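Local structure of NDP-N-acetyl-D-galactosaminuronic acid dehydrogenase (Methanosarcina mazei Go1, 3G79) at residues S6-L11 / G201-S206; K13-I18 / T207-E212; S97-L102 / G134-P139; G140-L145 / A175-P180; I192-R197 / L218-V223. The protein probably oxidises UDP-N-acetyl-D-mannosamine to the corresponding uronate with two NAD+. All coordinates share one frame; numbering follows the deposited sequence.

Contact 1 (S6-L11 / G201-S206)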
# COMPACT_ATOMS: atom_id res chain seq x y z
N SER A 6 35.78 -20.14 8.37
CA SER A 6 35.16 -21.35 7.84
C SER A 6 35.97 -21.91 6.67
O SER A 6 36.79 -21.22 6.08
CB SER A 6 33.72 -21.08 7.41
OG SER A 6 33.68 -20.81 6.02
N LYS A 7 35.71 -23.16 6.34
CA LYS A 7 36.28 -23.77 5.15
C LYS A 7 36.10 -22.92 3.89
O LYS A 7 37.07 -22.61 3.22
CB LYS A 7 35.69 -25.17 4.95
CG LYS A 7 36.35 -25.97 3.85
CD LYS A 7 35.65 -27.28 3.74
CE LYS A 7 36.23 -28.08 2.59
NZ LYS A 7 35.47 -29.36 2.44
N LEU A 8 34.86 -22.55 3.57
CA LEU A 8 34.57 -21.72 2.38
C LEU A 8 35.32 -20.37 2.38
O LEU A 8 35.97 -20.00 1.38
CB LEU A 8 33.06 -21.51 2.20
CG LEU A 8 32.60 -20.58 1.07
CD1 LEU A 8 33.16 -21.04 -0.29
CD2 LEU A 8 31.08 -20.48 1.01
N GLU A 9 35.23 -19.66 3.51
CA GLU A 9 35.93 -18.40 3.74
C GLU A 9 37.42 -18.49 3.37
O GLU A 9 37.96 -17.56 2.76
CB GLU A 9 35.76 -17.94 5.19
CG GLU A 9 34.35 -17.47 5.57
CD GLU A 9 34.09 -17.45 7.10
OE1 GLU A 9 34.92 -17.99 7.88
OE2 GLU A 9 33.04 -16.89 7.52
N LYS A 10 38.05 -19.61 3.75
CA LYS A 10 39.49 -19.88 3.51
C LYS A 10 39.78 -20.06 2.01
O LYS A 10 40.69 -19.41 1.46
CB LYS A 10 39.97 -21.15 4.22
CG LYS A 10 40.03 -21.13 5.73
CD LYS A 10 40.19 -22.57 6.25
CE LYS A 10 40.71 -22.63 7.70
NZ LYS A 10 39.96 -21.75 8.63
N LEU A 11 39.00 -20.94 1.38
CA LEU A 11 39.09 -21.17 -0.05
C LEU A 11 38.93 -19.88 -0.78
O LEU A 11 39.63 -19.63 -1.73
CB LEU A 11 37.97 -22.07 -0.51
CG LEU A 11 38.11 -23.53 -0.18
CD1 LEU A 11 36.78 -24.20 -0.34
CD2 LEU A 11 39.13 -24.03 -1.18
N GLY A 201 23.04 -14.54 -0.71
CA GLY A 201 23.89 -15.75 -0.71
C GLY A 201 23.24 -16.74 0.21
O GLY A 201 22.41 -16.37 1.03
N ILE A 202 23.62 -18.01 0.07
CA ILE A 202 23.10 -19.07 0.94
C ILE A 202 23.68 -19.04 2.38
O ILE A 202 23.20 -19.76 3.26
CB ILE A 202 23.30 -20.47 0.32
CG1 ILE A 202 24.78 -20.83 0.23
CG2 ILE A 202 22.64 -20.55 -1.03
CD1 ILE A 202 25.03 -22.27 -0.22
N ASP A 203 24.73 -18.24 2.56
CA ASP A 203 25.37 -17.96 3.83
C ASP A 203 26.09 -16.66 3.62
O ASP A 203 26.17 -16.19 2.47
CB ASP A 203 26.37 -19.05 4.26
CG ASP A 203 27.17 -19.64 3.09
OD1 ASP A 203 27.49 -20.83 3.21
OD2 ASP A 203 27.49 -18.95 2.09
N GLU A 204 26.58 -16.06 4.70
CA GLU A 204 27.20 -14.74 4.66
C GLU A 204 28.44 -14.72 3.76
O GLU A 204 28.68 -13.74 3.07
CB GLU A 204 27.53 -14.22 6.06
CG GLU A 204 26.47 -14.61 7.12
CD GLU A 204 25.41 -13.53 7.42
OE1 GLU A 204 24.30 -13.94 7.84
OE2 GLU A 204 25.68 -12.32 7.29
N ALA A 205 29.18 -15.81 3.73
CA ALA A 205 30.36 -15.91 2.88
C ALA A 205 30.03 -15.76 1.39
O ALA A 205 30.76 -15.05 0.68
CB ALA A 205 31.10 -17.22 3.15
N SER A 206 28.96 -16.41 0.93
CA SER A 206 28.56 -16.36 -0.51
C SER A 206 27.95 -15.02 -0.87
O SER A 206 28.19 -14.48 -1.94
CB SER A 206 27.52 -17.45 -0.85
OG SER A 206 27.93 -18.73 -0.41
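L8 and A205 carry this meeting of two helix starts. One methyl of L8, CD2, does the work: it lies 3.9 Å from A205 CB and also 3.9 Å from S206 OG, so one branch touches two consecutive residues of the partner helix. The chain of L8 leaves with CG opposite the backbone N (chi1 176°), which carries the branched end across to the other turn. A205 answers with its CB alone, and the same methyl touches the flank of E9, whose CG is 4.1 Å away; here the glutamate offers its aliphatic stem and not its carboxylate. Helix 204-214 is part of the Rossmann-type NAD-binding domain, and helix 7-15 packs against it just ahead of the domain's first strand, 20-24. The example illustrates how two capped helix N-termini can pack by small apolar patches while each start is capped by its own residues. S6 and E9 form a capping box at the start of helix 7-15, with E9 N bonded to S6 OG at 3.2 Å. D203 caps helix 204-214: D203 OD2 accepts from S206 N at 3.2 Å and from S206 OG at 2.5 Å, the hydroxyl coming nearly in line with the C-O bond. S206 OG is also bonded to L176 N, which ties the start of helix 204-214 to strand 175-178, and K7 forms a salt bridge with D173.

Contact 2 (K13-I18 / T207-E212)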
# COMPACT_ATOMS: atom_id res chain seq x y z
N LYS A 13 39.43 -16.72 0.49
CA LYS A 13 40.55 -15.77 0.67
C LYS A 13 41.75 -16.26 -0.11
O LYS A 13 42.48 -15.46 -0.68
CB LYS A 13 40.90 -15.49 2.16
CG LYS A 13 40.07 -14.31 2.84
CD LYS A 13 40.18 -12.85 2.18
CE LYS A 13 39.30 -11.80 2.91
NZ LYS A 13 38.55 -10.79 2.05
N GLU A 14 41.94 -17.58 -0.14
CA GLU A 14 43.00 -18.22 -0.91
C GLU A 14 42.87 -18.09 -2.46
O GLU A 14 43.90 -18.05 -3.15
CB GLU A 14 43.13 -19.68 -0.44
CG GLU A 14 43.41 -20.72 -1.51
CD GLU A 14 43.27 -22.16 -1.01
OE1 GLU A 14 43.28 -23.08 -1.88
OE2 GLU A 14 43.15 -22.37 0.23
N ARG A 15 41.64 -18.01 -2.99
CA ARG A 15 41.38 -17.82 -4.44
C ARG A 15 41.66 -16.36 -4.79
O ARG A 15 42.02 -16.04 -5.90
CB ARG A 15 39.94 -18.26 -4.83
CG ARG A 15 39.58 -18.43 -6.36
CD ARG A 15 38.86 -19.84 -6.76
NE ARG A 15 38.81 -20.16 -8.23
CZ ARG A 15 38.65 -21.37 -8.74
NH1 ARG A 15 38.55 -22.41 -7.93
NH2 ARG A 15 38.59 -21.57 -10.08
N GLY A 16 41.50 -15.47 -3.82
CA GLY A 16 41.72 -14.06 -4.04
C GLY A 16 40.53 -13.37 -4.69
O GLY A 16 39.49 -13.98 -4.87
N PRO A 17 40.68 -12.09 -5.04
CA PRO A 17 39.60 -11.36 -5.70
C PRO A 17 39.16 -11.98 -7.04
O PRO A 17 39.99 -12.55 -7.76
CB PRO A 17 40.19 -9.96 -5.92
CG PRO A 17 41.67 -10.12 -5.68
CD PRO A 17 41.81 -11.21 -4.71
N ILE A 18 37.86 -11.83 -7.37
CA ILE A 18 37.26 -12.35 -8.58
C ILE A 18 37.94 -11.71 -9.76
O ILE A 18 38.06 -10.49 -9.82
CB ILE A 18 35.79 -11.99 -8.64
CG1 ILE A 18 35.00 -12.81 -7.63
CG2 ILE A 18 35.22 -12.26 -9.99
CD1 ILE A 18 33.63 -12.24 -7.38
N THR A 207 27.15 -14.48 0.04
CA THR A 207 26.67 -13.10 -0.05
C THR A 207 27.80 -12.10 -0.27
O THR A 207 27.71 -11.28 -1.17
CB THR A 207 25.86 -12.68 1.21
OG1 THR A 207 24.64 -13.42 1.28
CG2 THR A 207 25.47 -11.27 1.14
N LYS A 208 28.85 -12.17 0.54
CA LYS A 208 29.95 -11.22 0.45
C LYS A 208 30.76 -11.42 -0.80
O LYS A 208 31.26 -10.44 -1.39
CB LYS A 208 30.85 -11.26 1.69
CG LYS A 208 30.84 -9.94 2.46
CD LYS A 208 30.76 -10.16 3.99
CE LYS A 208 30.00 -9.03 4.66
NZ LYS A 208 29.09 -9.56 5.73
N ARG A 209 30.89 -12.68 -1.23
CA ARG A 209 31.59 -12.98 -2.48
C ARG A 209 30.78 -12.43 -3.63
O ARG A 209 31.35 -11.96 -4.65
CB ARG A 209 31.80 -14.49 -2.67
CG ARG A 209 32.70 -14.89 -3.83
CD ARG A 209 34.00 -14.16 -3.79
NE ARG A 209 35.02 -14.80 -4.62
CZ ARG A 209 36.31 -14.47 -4.64
NH1 ARG A 209 36.76 -13.47 -3.87
NH2 ARG A 209 37.15 -15.12 -5.43
N ALA A 210 29.46 -12.45 -3.49
CA ALA A 210 28.63 -12.04 -4.63
C ALA A 210 28.55 -10.51 -4.75
O ALA A 210 28.64 -9.96 -5.86
CB ALA A 210 27.27 -12.69 -4.60
N VAL A 211 28.42 -9.83 -3.61
CA VAL A 211 28.55 -8.39 -3.58
C VAL A 211 29.77 -7.93 -4.39
O VAL A 211 29.67 -6.99 -5.18
CB VAL A 211 28.64 -7.87 -2.11
CG1 VAL A 211 29.01 -6.39 -2.08
CG2 VAL A 211 27.31 -8.07 -1.40
N GLU A 212 30.90 -8.61 -4.25
CA GLU A 212 32.12 -8.30 -4.99
C GLU A 212 31.97 -8.45 -6.50
O GLU A 212 32.62 -7.74 -7.29
CB GLU A 212 33.27 -9.18 -4.51
CG GLU A 212 33.46 -9.20 -2.99
CD GLU A 212 34.54 -10.18 -2.53
OE1 GLU A 212 35.29 -10.74 -3.38
OE2 GLU A 212 34.63 -10.41 -1.30
O HOH W 1 36.66 -9.91 -5.52
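R209 reaches across from helix 204-214 and grips the carbonyl of G16 with both terminal nitrogens, a useful example of one arginine serving a turn that has just left its helix. Its NH2 bonds G16 O at 2.7 Å, nearly in line with the carbonyl bond, while NH1 reaches the same oxygen at 3.0 Å from well above the carbonyl plane. The oxygen sits within the plane of the guanidinium, at its edge. G16 has a positive phi (81°), and a side chain there would be jammed against the preceding carbonyl.

Charge adds to this grip within helix 204-214: R209 NH1 forms a salt bridge with E212 OE1 at 3.1 Å, though its hydrogen bond is weak. The carboxylate is also linked to the opposite segment by a water, which donates to E212 OE1 and accepts from I18 N at 2.9 Å.

Apolar packing covers one face of the guanidinium. I18 CG1 lies over it toward the rim, 3.6 Å from R209 NE, a buried nitrogen for which the model gives no partner. I18 CD1 continues past toward the helix, 3.6 Å from R209 O and 4.2 Å from E212 CB. R209 is bent at chi2 (51°), and its chain and that of I18 run past each other in opposite senses.

The turn so held leads from helix 7-15 into strand 20-24 of the Rossmann-type NAD-binding domain, whose sheet is reached by R209 and A210 through L142.

Contact 3 (S97-L102 / G134-P139)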
# COMPACT_ATOMS: atom_id res chain seq x y z
N SER A 97 33.45 -26.76 -20.53
CA SER A 97 34.54 -27.30 -19.71
C SER A 97 35.37 -26.17 -19.13
O SER A 97 35.89 -26.29 -18.02
CB SER A 97 35.44 -28.27 -20.51
OG SER A 97 36.43 -27.58 -21.26
N ARG A 98 35.47 -25.08 -19.86
CA ARG A 98 36.17 -23.88 -19.39
C ARG A 98 35.52 -23.13 -18.21
O ARG A 98 36.07 -22.13 -17.71
CB ARG A 98 36.31 -22.88 -20.52
CG ARG A 98 37.07 -23.32 -21.69
CD ARG A 98 37.69 -22.06 -22.22
NE ARG A 98 37.76 -22.02 -23.66
CZ ARG A 98 38.05 -20.93 -24.36
NH1 ARG A 98 38.31 -19.76 -23.73
NH2 ARG A 98 38.10 -21.04 -25.69
N ILE A 99 34.32 -23.54 -17.81
CA ILE A 99 33.75 -23.07 -16.54
C ILE A 99 34.81 -23.36 -15.48
O ILE A 99 35.09 -22.54 -14.58
CB ILE A 99 32.41 -23.79 -16.22
CG1 ILE A 99 31.28 -23.26 -17.12
CG2 ILE A 99 32.05 -23.68 -14.73
CD1 ILE A 99 30.16 -24.27 -17.30
N SER A 100 35.47 -24.50 -15.63
CA SER A 100 36.54 -24.85 -14.72
C SER A 100 37.56 -23.75 -14.45
O SER A 100 38.12 -23.73 -13.35
CB SER A 100 37.20 -26.16 -15.10
OG SER A 100 36.45 -27.21 -14.51
N GLU A 101 37.82 -22.87 -15.42
CA GLU A 101 38.89 -21.90 -15.26
C GLU A 101 38.46 -20.66 -14.43
O GLU A 101 39.25 -19.76 -14.21
CB GLU A 101 39.40 -21.40 -16.63
CG GLU A 101 39.70 -22.46 -17.74
CD GLU A 101 39.75 -21.85 -19.17
OE1 GLU A 101 40.35 -22.48 -20.09
OE2 GLU A 101 39.20 -20.73 -19.37
N LEU A 102 37.20 -20.60 -14.00
CA LEU A 102 36.65 -19.33 -13.50
C LEU A 102 36.62 -19.16 -12.00
O LEU A 102 36.55 -20.13 -11.26
CB LEU A 102 35.23 -19.10 -14.02
CG LEU A 102 35.03 -19.41 -15.48
CD1 LEU A 102 33.55 -19.39 -15.79
CD2 LEU A 102 35.80 -18.38 -16.27
N GLY A 134 27.39 -27.39 -12.59
CA GLY A 134 27.72 -28.43 -11.64
C GLY A 134 28.82 -29.33 -12.21
O GLY A 134 29.77 -29.66 -11.51
N LYS A 135 28.68 -29.69 -13.48
CA LYS A 135 29.55 -30.60 -14.17
C LYS A 135 30.98 -30.16 -14.10
O LYS A 135 31.88 -31.01 -14.06
CB LYS A 135 29.13 -30.72 -15.64
CG LYS A 135 29.89 -31.75 -16.47
CD LYS A 135 28.94 -32.60 -17.33
CE LYS A 135 28.14 -31.75 -18.35
NZ LYS A 135 26.68 -32.13 -18.43
N TYR A 136 31.22 -28.85 -14.10
CA TYR A 136 32.61 -28.37 -14.19
C TYR A 136 33.06 -27.56 -12.96
O TYR A 136 34.19 -27.07 -12.87
CB TYR A 136 32.83 -27.63 -15.52
CG TYR A 136 32.72 -28.51 -16.74
CD1 TYR A 136 33.72 -29.46 -17.04
CD2 TYR A 136 31.62 -28.43 -17.60
CE1 TYR A 136 33.62 -30.30 -18.16
CE2 TYR A 136 31.51 -29.28 -18.74
CZ TYR A 136 32.53 -30.20 -19.00
OH TYR A 136 32.46 -31.03 -20.10
N LEU A 137 32.15 -27.51 -11.98
CA LEU A 137 32.37 -26.79 -10.73
C LEU A 137 33.66 -27.21 -10.00
O LEU A 137 33.96 -28.42 -9.89
CB LEU A 137 31.15 -26.97 -9.80
CG LEU A 137 31.07 -26.09 -8.56
CD1 LEU A 137 31.05 -24.60 -8.94
CD2 LEU A 137 29.83 -26.45 -7.79
N LYS A 138 34.40 -26.20 -9.52
CA LYS A 138 35.64 -26.41 -8.77
C LYS A 138 35.54 -25.72 -7.41
O LYS A 138 34.76 -24.82 -7.25
CB LYS A 138 36.87 -25.91 -9.55
CG LYS A 138 37.08 -26.60 -10.90
CD LYS A 138 38.06 -27.79 -10.89
CE LYS A 138 37.34 -29.15 -10.78
NZ LYS A 138 38.02 -30.24 -11.57
N PRO A 139 36.31 -26.18 -6.42
CA PRO A 139 36.32 -25.59 -5.07
C PRO A 139 36.62 -24.10 -5.09
O PRO A 139 37.54 -23.68 -5.80
CB PRO A 139 37.50 -26.31 -4.41
CG PRO A 139 37.55 -27.66 -5.11
CD PRO A 139 37.06 -27.46 -6.49
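S97 CA sits squarely over the ring of Y136, 3.4 Å from the ring centroid and only 6° off the ring normal, a CH-pi contact made by the backbone carbon of a serine. S97 CB stands beside it, nearer the hydroxyl side of the ring, 3.6 Å from Y136 CE1. A second serine supplies the polar half: S100 OG donates to Y136 O at 2.8 Å, lying in the carbonyl plane on a lone pair. I99 completes the first shell, its CB 3.9 Å from Y136 CB, with the two side chains crossing at about a right angle, and K138 CG packs 3.7 Å from S100 OG.

What sets these groups in place lies one step out. CG of Y136 lies anti to the carbonyl carbon (chi1 -66°), which directs the ring toward S97. The opposite face of the ring carries K135 CG, offset toward the rim, and the tyrosine is thus sandwiched between a lysine stem and a serine backbone. On the other segment, S100 N bonds S97 O at 3.0 Å, linking the two serines within the 3-10 segment. S97 OG is itself bonded to D95 OD1.

Both segments belong to the Rossmann-type NAD-binding domain. The contact joins the loop with a 3-10 segment between strands 90-93 and 104-107 to the end of helix 124-136, shortly before strand 142-145. I99 also packs on F49 of strand 45-49 and on M141.

Contact 4 (G140-L145 / A175-P180)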
# COMPACT_ATOMS: atom_id res chain seq x y z
N GLY A 140 35.89 -23.32 -4.29
CA GLY A 140 36.11 -21.88 -4.24
C GLY A 140 35.44 -21.02 -5.31
O GLY A 140 35.39 -19.81 -5.21
N MET A 141 34.95 -21.65 -6.36
CA MET A 141 34.16 -20.93 -7.34
C MET A 141 32.89 -20.32 -6.71
O MET A 141 32.35 -20.87 -5.73
CB MET A 141 33.75 -21.90 -8.44
CG MET A 141 34.96 -22.51 -9.16
SD MET A 141 34.70 -22.70 -10.92
CE MET A 141 33.68 -24.12 -10.97
N LEU A 142 32.40 -19.23 -7.29
CA LEU A 142 31.08 -18.70 -6.92
C LEU A 142 30.07 -18.89 -8.07
O LEU A 142 30.36 -18.54 -9.21
CB LEU A 142 31.12 -17.22 -6.49
CG LEU A 142 29.76 -16.50 -6.55
CD1 LEU A 142 29.00 -16.70 -5.24
CD2 LEU A 142 29.87 -14.96 -6.87
N VAL A 143 28.89 -19.42 -7.75
CA VAL A 143 27.83 -19.60 -8.72
C VAL A 143 26.70 -18.67 -8.36
O VAL A 143 26.31 -18.55 -7.18
CB VAL A 143 27.33 -21.09 -8.71
CG1 VAL A 143 26.26 -21.31 -9.73
CG2 VAL A 143 28.49 -22.05 -9.00
N VAL A 144 26.18 -17.97 -9.36
CA VAL A 144 25.05 -17.08 -9.14
C VAL A 144 23.86 -17.36 -10.07
O VAL A 144 23.98 -17.31 -11.29
CB VAL A 144 25.42 -15.58 -9.31
CG1 VAL A 144 24.29 -14.70 -8.76
CG2 VAL A 144 26.67 -15.25 -8.56
N LEU A 145 22.70 -17.60 -9.46
CA LEU A 145 21.46 -17.58 -10.21
C LEU A 145 20.99 -16.15 -10.46
O LEU A 145 20.58 -15.44 -9.51
CB LEU A 145 20.38 -18.37 -9.48
CG LEU A 145 20.56 -19.88 -9.22
CD1 LEU A 145 19.23 -20.60 -9.11
CD2 LEU A 145 21.34 -20.51 -10.32
N ALA A 175 30.60 -21.24 -3.33
CA ALA A 175 29.70 -20.18 -2.90
C ALA A 175 28.50 -20.10 -3.85
O ALA A 175 28.65 -20.28 -5.07
CB ALA A 175 30.47 -18.87 -2.89
N LEU A 176 27.31 -19.82 -3.30
CA LEU A 176 26.08 -19.84 -4.08
C LEU A 176 25.23 -18.64 -3.75
O LEU A 176 24.92 -18.41 -2.58
CB LEU A 176 25.27 -21.08 -3.73
CG LEU A 176 24.45 -21.89 -4.73
CD1 LEU A 176 23.38 -22.73 -4.00
CD2 LEU A 176 23.88 -21.21 -5.92
N ALA A 177 24.77 -17.94 -4.77
CA ALA A 177 24.00 -16.72 -4.55
C ALA A 177 22.82 -16.66 -5.50
O ALA A 177 22.71 -17.48 -6.40
CB ALA A 177 24.87 -15.52 -4.74
N HIS A 178 21.94 -15.68 -5.28
CA HIS A 178 20.86 -15.36 -6.21
C HIS A 178 20.82 -13.86 -6.40
O HIS A 178 20.61 -13.08 -5.45
CB HIS A 178 19.51 -15.89 -5.73
CG HIS A 178 18.36 -15.52 -6.62
ND1 HIS A 178 18.39 -15.68 -7.99
CD2 HIS A 178 17.13 -15.01 -6.34
CE1 HIS A 178 17.24 -15.28 -8.52
NE2 HIS A 178 16.47 -14.86 -7.54
N ALA A 179 21.05 -13.44 -7.63
CA ALA A 179 20.95 -12.04 -7.95
C ALA A 179 19.97 -11.81 -9.10
O ALA A 179 20.38 -11.70 -10.24
CB ALA A 179 22.31 -11.48 -8.28
N PRO A 180 18.67 -11.71 -8.78
CA PRO A 180 17.68 -11.40 -9.79
C PRO A 180 17.81 -9.96 -10.28
O PRO A 180 18.28 -9.10 -9.55
CB PRO A 180 16.36 -11.52 -9.03
CG PRO A 180 16.68 -11.17 -7.65
CD PRO A 180 18.09 -11.68 -7.43
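L142 and A175 open a parallel strand pair that belongs to a beta-alpha-beta crossover, in which strand 142-145 passes through helix 154-166 to strand 175-178, inside the Rossmann-type sheet. The tight part is the ladder: A175 N to M141 O, V143 N to A175 O (2.8 Å), A177 N to V143 O and L145 N to A177 O bind alternate residues. L142 CD1 presses on A175 CB at 3.5 Å, and V144 CG1 lies 4.1 Å from A177 CB and 3.8 Å from A179 CB, all on the face that helix 204-214 covers. V143 CB and L176 CD2 stand 4.4 Å apart, a looser pair, on the side that helix 154-166 covers through L145 and L176. Side chains thin out at the ends: M141 points its chain toward I99, and P180, partly exposed, lays CD over the centre of the H178 ring. An alanine in place of H178 would remove the imidazole and is likely to leave L145 O with the backbone bond to A179 as its only one here. With CG opposite the backbone N (chi1 177°), H178 ND1 reaches L145 O at 2.7 Å from one side of the carbonyl plane, while A179 N comes from the other at 2.8 Å.

Contact 5 (I192-R197 / L218-V223); sequences IREHDR and LTVGQV
The carbonyl of R193, near the end of helix 188-194, takes two backbone bonds from the opposing turn, T219 N and G221 N each at 3.1 Å; the latter lies in the carbonyl plane on a lone pair. Beyond it R197 and V223 pair as a parallel bridge, so the segments join strand 197-201 and, at the margin of the Rossmann-type sheet, strand 223-227. The site of G221 leaves no room for a side chain: a CB would collide with the carbonyls of R193 and H195.

Side chains then pack around this backbone. L218 CD2 lies against the end of the helix, 3.5 Å from I192 O. T219 OG1 lies 3.7 Å from R193 CB, the two side chains crossing at a slant. V220, on the outer side, sets CG1 3.8 Å from E194 CB, a packing of aliphatic stems only. R197 sends its guanidinium off to A179 O, P180 O and E146.

D196 supplies the polar hold. Its CG is turned away from the carbonyl carbon (chi1 -70°), which brings OD2 to the amide of Q222, and it also packs on S272 of the second subunit. An alanine here is likely to leave the amide of Q222 without its carboxylate acceptor. In the model D196 OD2 receives Q222 N at 2.7 Å on the anti side of the carboxylate, 18° out of its plane, with a bond angle of 149°.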
# COMPACT_ATOMS: atom_id res chain seq x y z
N ILE A 192 20.50 -2.47 -15.38
CA ILE A 192 21.53 -3.20 -14.66
C ILE A 192 22.43 -2.25 -13.85
O ILE A 192 22.79 -2.56 -12.72
CB ILE A 192 22.40 -4.04 -15.62
CG1 ILE A 192 21.52 -4.95 -16.50
CG2 ILE A 192 23.48 -4.81 -14.83
CD1 ILE A 192 22.26 -5.74 -17.49
N ARG A 193 22.77 -1.09 -14.42
CA ARG A 193 23.67 -0.12 -13.78
C ARG A 193 23.01 0.74 -12.71
O ARG A 193 23.65 1.06 -11.73
CB ARG A 193 24.25 0.86 -14.81
CG ARG A 193 25.27 0.28 -15.76
CD ARG A 193 25.61 1.24 -16.92
NE ARG A 193 26.88 0.89 -17.52
CZ ARG A 193 27.20 1.05 -18.80
NH1 ARG A 193 26.32 1.56 -19.65
NH2 ARG A 193 28.41 0.71 -19.23
N GLU A 194 21.77 1.17 -12.92
CA GLU A 194 21.14 2.17 -12.04
C GLU A 194 20.14 1.56 -11.03
O GLU A 194 19.94 2.10 -9.93
CB GLU A 194 20.52 3.30 -12.85
CG GLU A 194 21.56 4.04 -13.74
CD GLU A 194 20.99 4.90 -14.86
OE1 GLU A 194 19.76 5.02 -14.95
OE2 GLU A 194 21.79 5.46 -15.66
N HIS A 195 19.56 0.43 -11.38
CA HIS A 195 18.71 -0.30 -10.46
C HIS A 195 19.54 -0.91 -9.31
O HIS A 195 20.55 -1.56 -9.55
CB HIS A 195 17.97 -1.39 -11.22
CG HIS A 195 16.86 -0.90 -12.11
ND1 HIS A 195 16.64 0.45 -12.38
CD2 HIS A 195 15.91 -1.58 -12.79
CE1 HIS A 195 15.59 0.57 -13.17
NE2 HIS A 195 15.13 -0.64 -13.44
N ASP A 196 19.11 -0.70 -8.08
CA ASP A 196 19.68 -1.41 -6.94
C ASP A 196 19.55 -2.87 -7.25
O ASP A 196 18.63 -3.26 -7.95
CB ASP A 196 18.93 -1.09 -5.65
CG ASP A 196 19.16 0.33 -5.17
OD1 ASP A 196 18.30 0.84 -4.44
OD2 ASP A 196 20.20 0.96 -5.51
N ARG A 197 20.49 -3.67 -6.77
CA ARG A 197 20.61 -5.06 -7.18
C ARG A 197 20.48 -5.93 -5.94
O ARG A 197 21.32 -5.84 -5.02
CB ARG A 197 21.96 -5.26 -7.87
CG ARG A 197 22.24 -6.63 -8.56
CD ARG A 197 21.27 -6.80 -9.72
NE ARG A 197 21.27 -8.17 -10.19
CZ ARG A 197 22.04 -8.65 -11.16
NH1 ARG A 197 22.87 -7.86 -11.80
NH2 ARG A 197 21.98 -9.95 -11.48
N LEU A 218 27.84 -1.53 -10.99
CA LEU A 218 26.86 -0.54 -10.55
C LEU A 218 27.43 0.86 -10.64
O LEU A 218 28.55 1.10 -10.23
CB LEU A 218 26.42 -0.81 -9.11
CG LEU A 218 25.67 -2.12 -8.98
CD1 LEU A 218 25.62 -2.56 -7.52
CD2 LEU A 218 24.31 -2.01 -9.59
N THR A 219 26.65 1.79 -11.17
CA THR A 219 27.04 3.18 -11.24
C THR A 219 25.83 3.93 -10.75
O THR A 219 25.03 4.32 -11.57
CB THR A 219 27.10 3.66 -12.68
OG1 THR A 219 25.77 3.78 -13.18
CG2 THR A 219 27.86 2.71 -13.60
N VAL A 220 25.62 4.12 -9.47
CA VAL A 220 24.35 4.76 -9.09
C VAL A 220 23.44 3.78 -8.43
O VAL A 220 22.86 4.09 -7.39
CB VAL A 220 23.58 5.38 -10.28
CG1 VAL A 220 22.09 5.35 -10.05
CG2 VAL A 220 23.97 6.84 -10.47
N GLY A 221 23.27 2.62 -9.05
CA GLY A 221 22.59 1.53 -8.39
C GLY A 221 23.39 1.13 -7.16
O GLY A 221 24.60 1.36 -7.10
N GLN A 222 22.73 0.54 -6.18
CA GLN A 222 23.47 -0.04 -5.06
C GLN A 222 23.04 -1.48 -4.84
O GLN A 222 21.89 -1.86 -5.13
CB GLN A 222 23.19 0.70 -3.75
CG GLN A 222 23.56 2.17 -3.66
CD GLN A 222 23.51 2.66 -2.20
OE1 GLN A 222 24.56 2.99 -1.61
NE2 GLN A 222 22.32 2.64 -1.60
N VAL A 223 23.96 -2.26 -4.29
CA VAL A 223 23.73 -3.65 -3.95
C VAL A 223 22.93 -3.74 -2.66
O VAL A 223 23.16 -3.00 -1.71
CB VAL A 223 25.09 -4.40 -3.87
CG1 VAL A 223 25.01 -5.60 -3.02
CG2 VAL A 223 25.52 -4.79 -5.23

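How the contacts relate
Followed from the N terminus, contacts 1 and 2 bring helix 7-15 and the turn after it to helix 204-214; each closes a loop of nearly 190 residues, and their segments alternate. Inside both loops contacts 3 and 4 stand in series: contact 3 ties the 97-102 turn to the end of helix 124-136, and contact 4 completes the strand pair that follows. Contact 5 comes later and crosses contacts 1 and 2; it closes a short loop of 20 residues holding most of strand 197-201 and helix 204-214. Contact 4 touches both contact 1 and contact 5 by hydrogen bonds, so that helices, sheet core and sheet margin are joined.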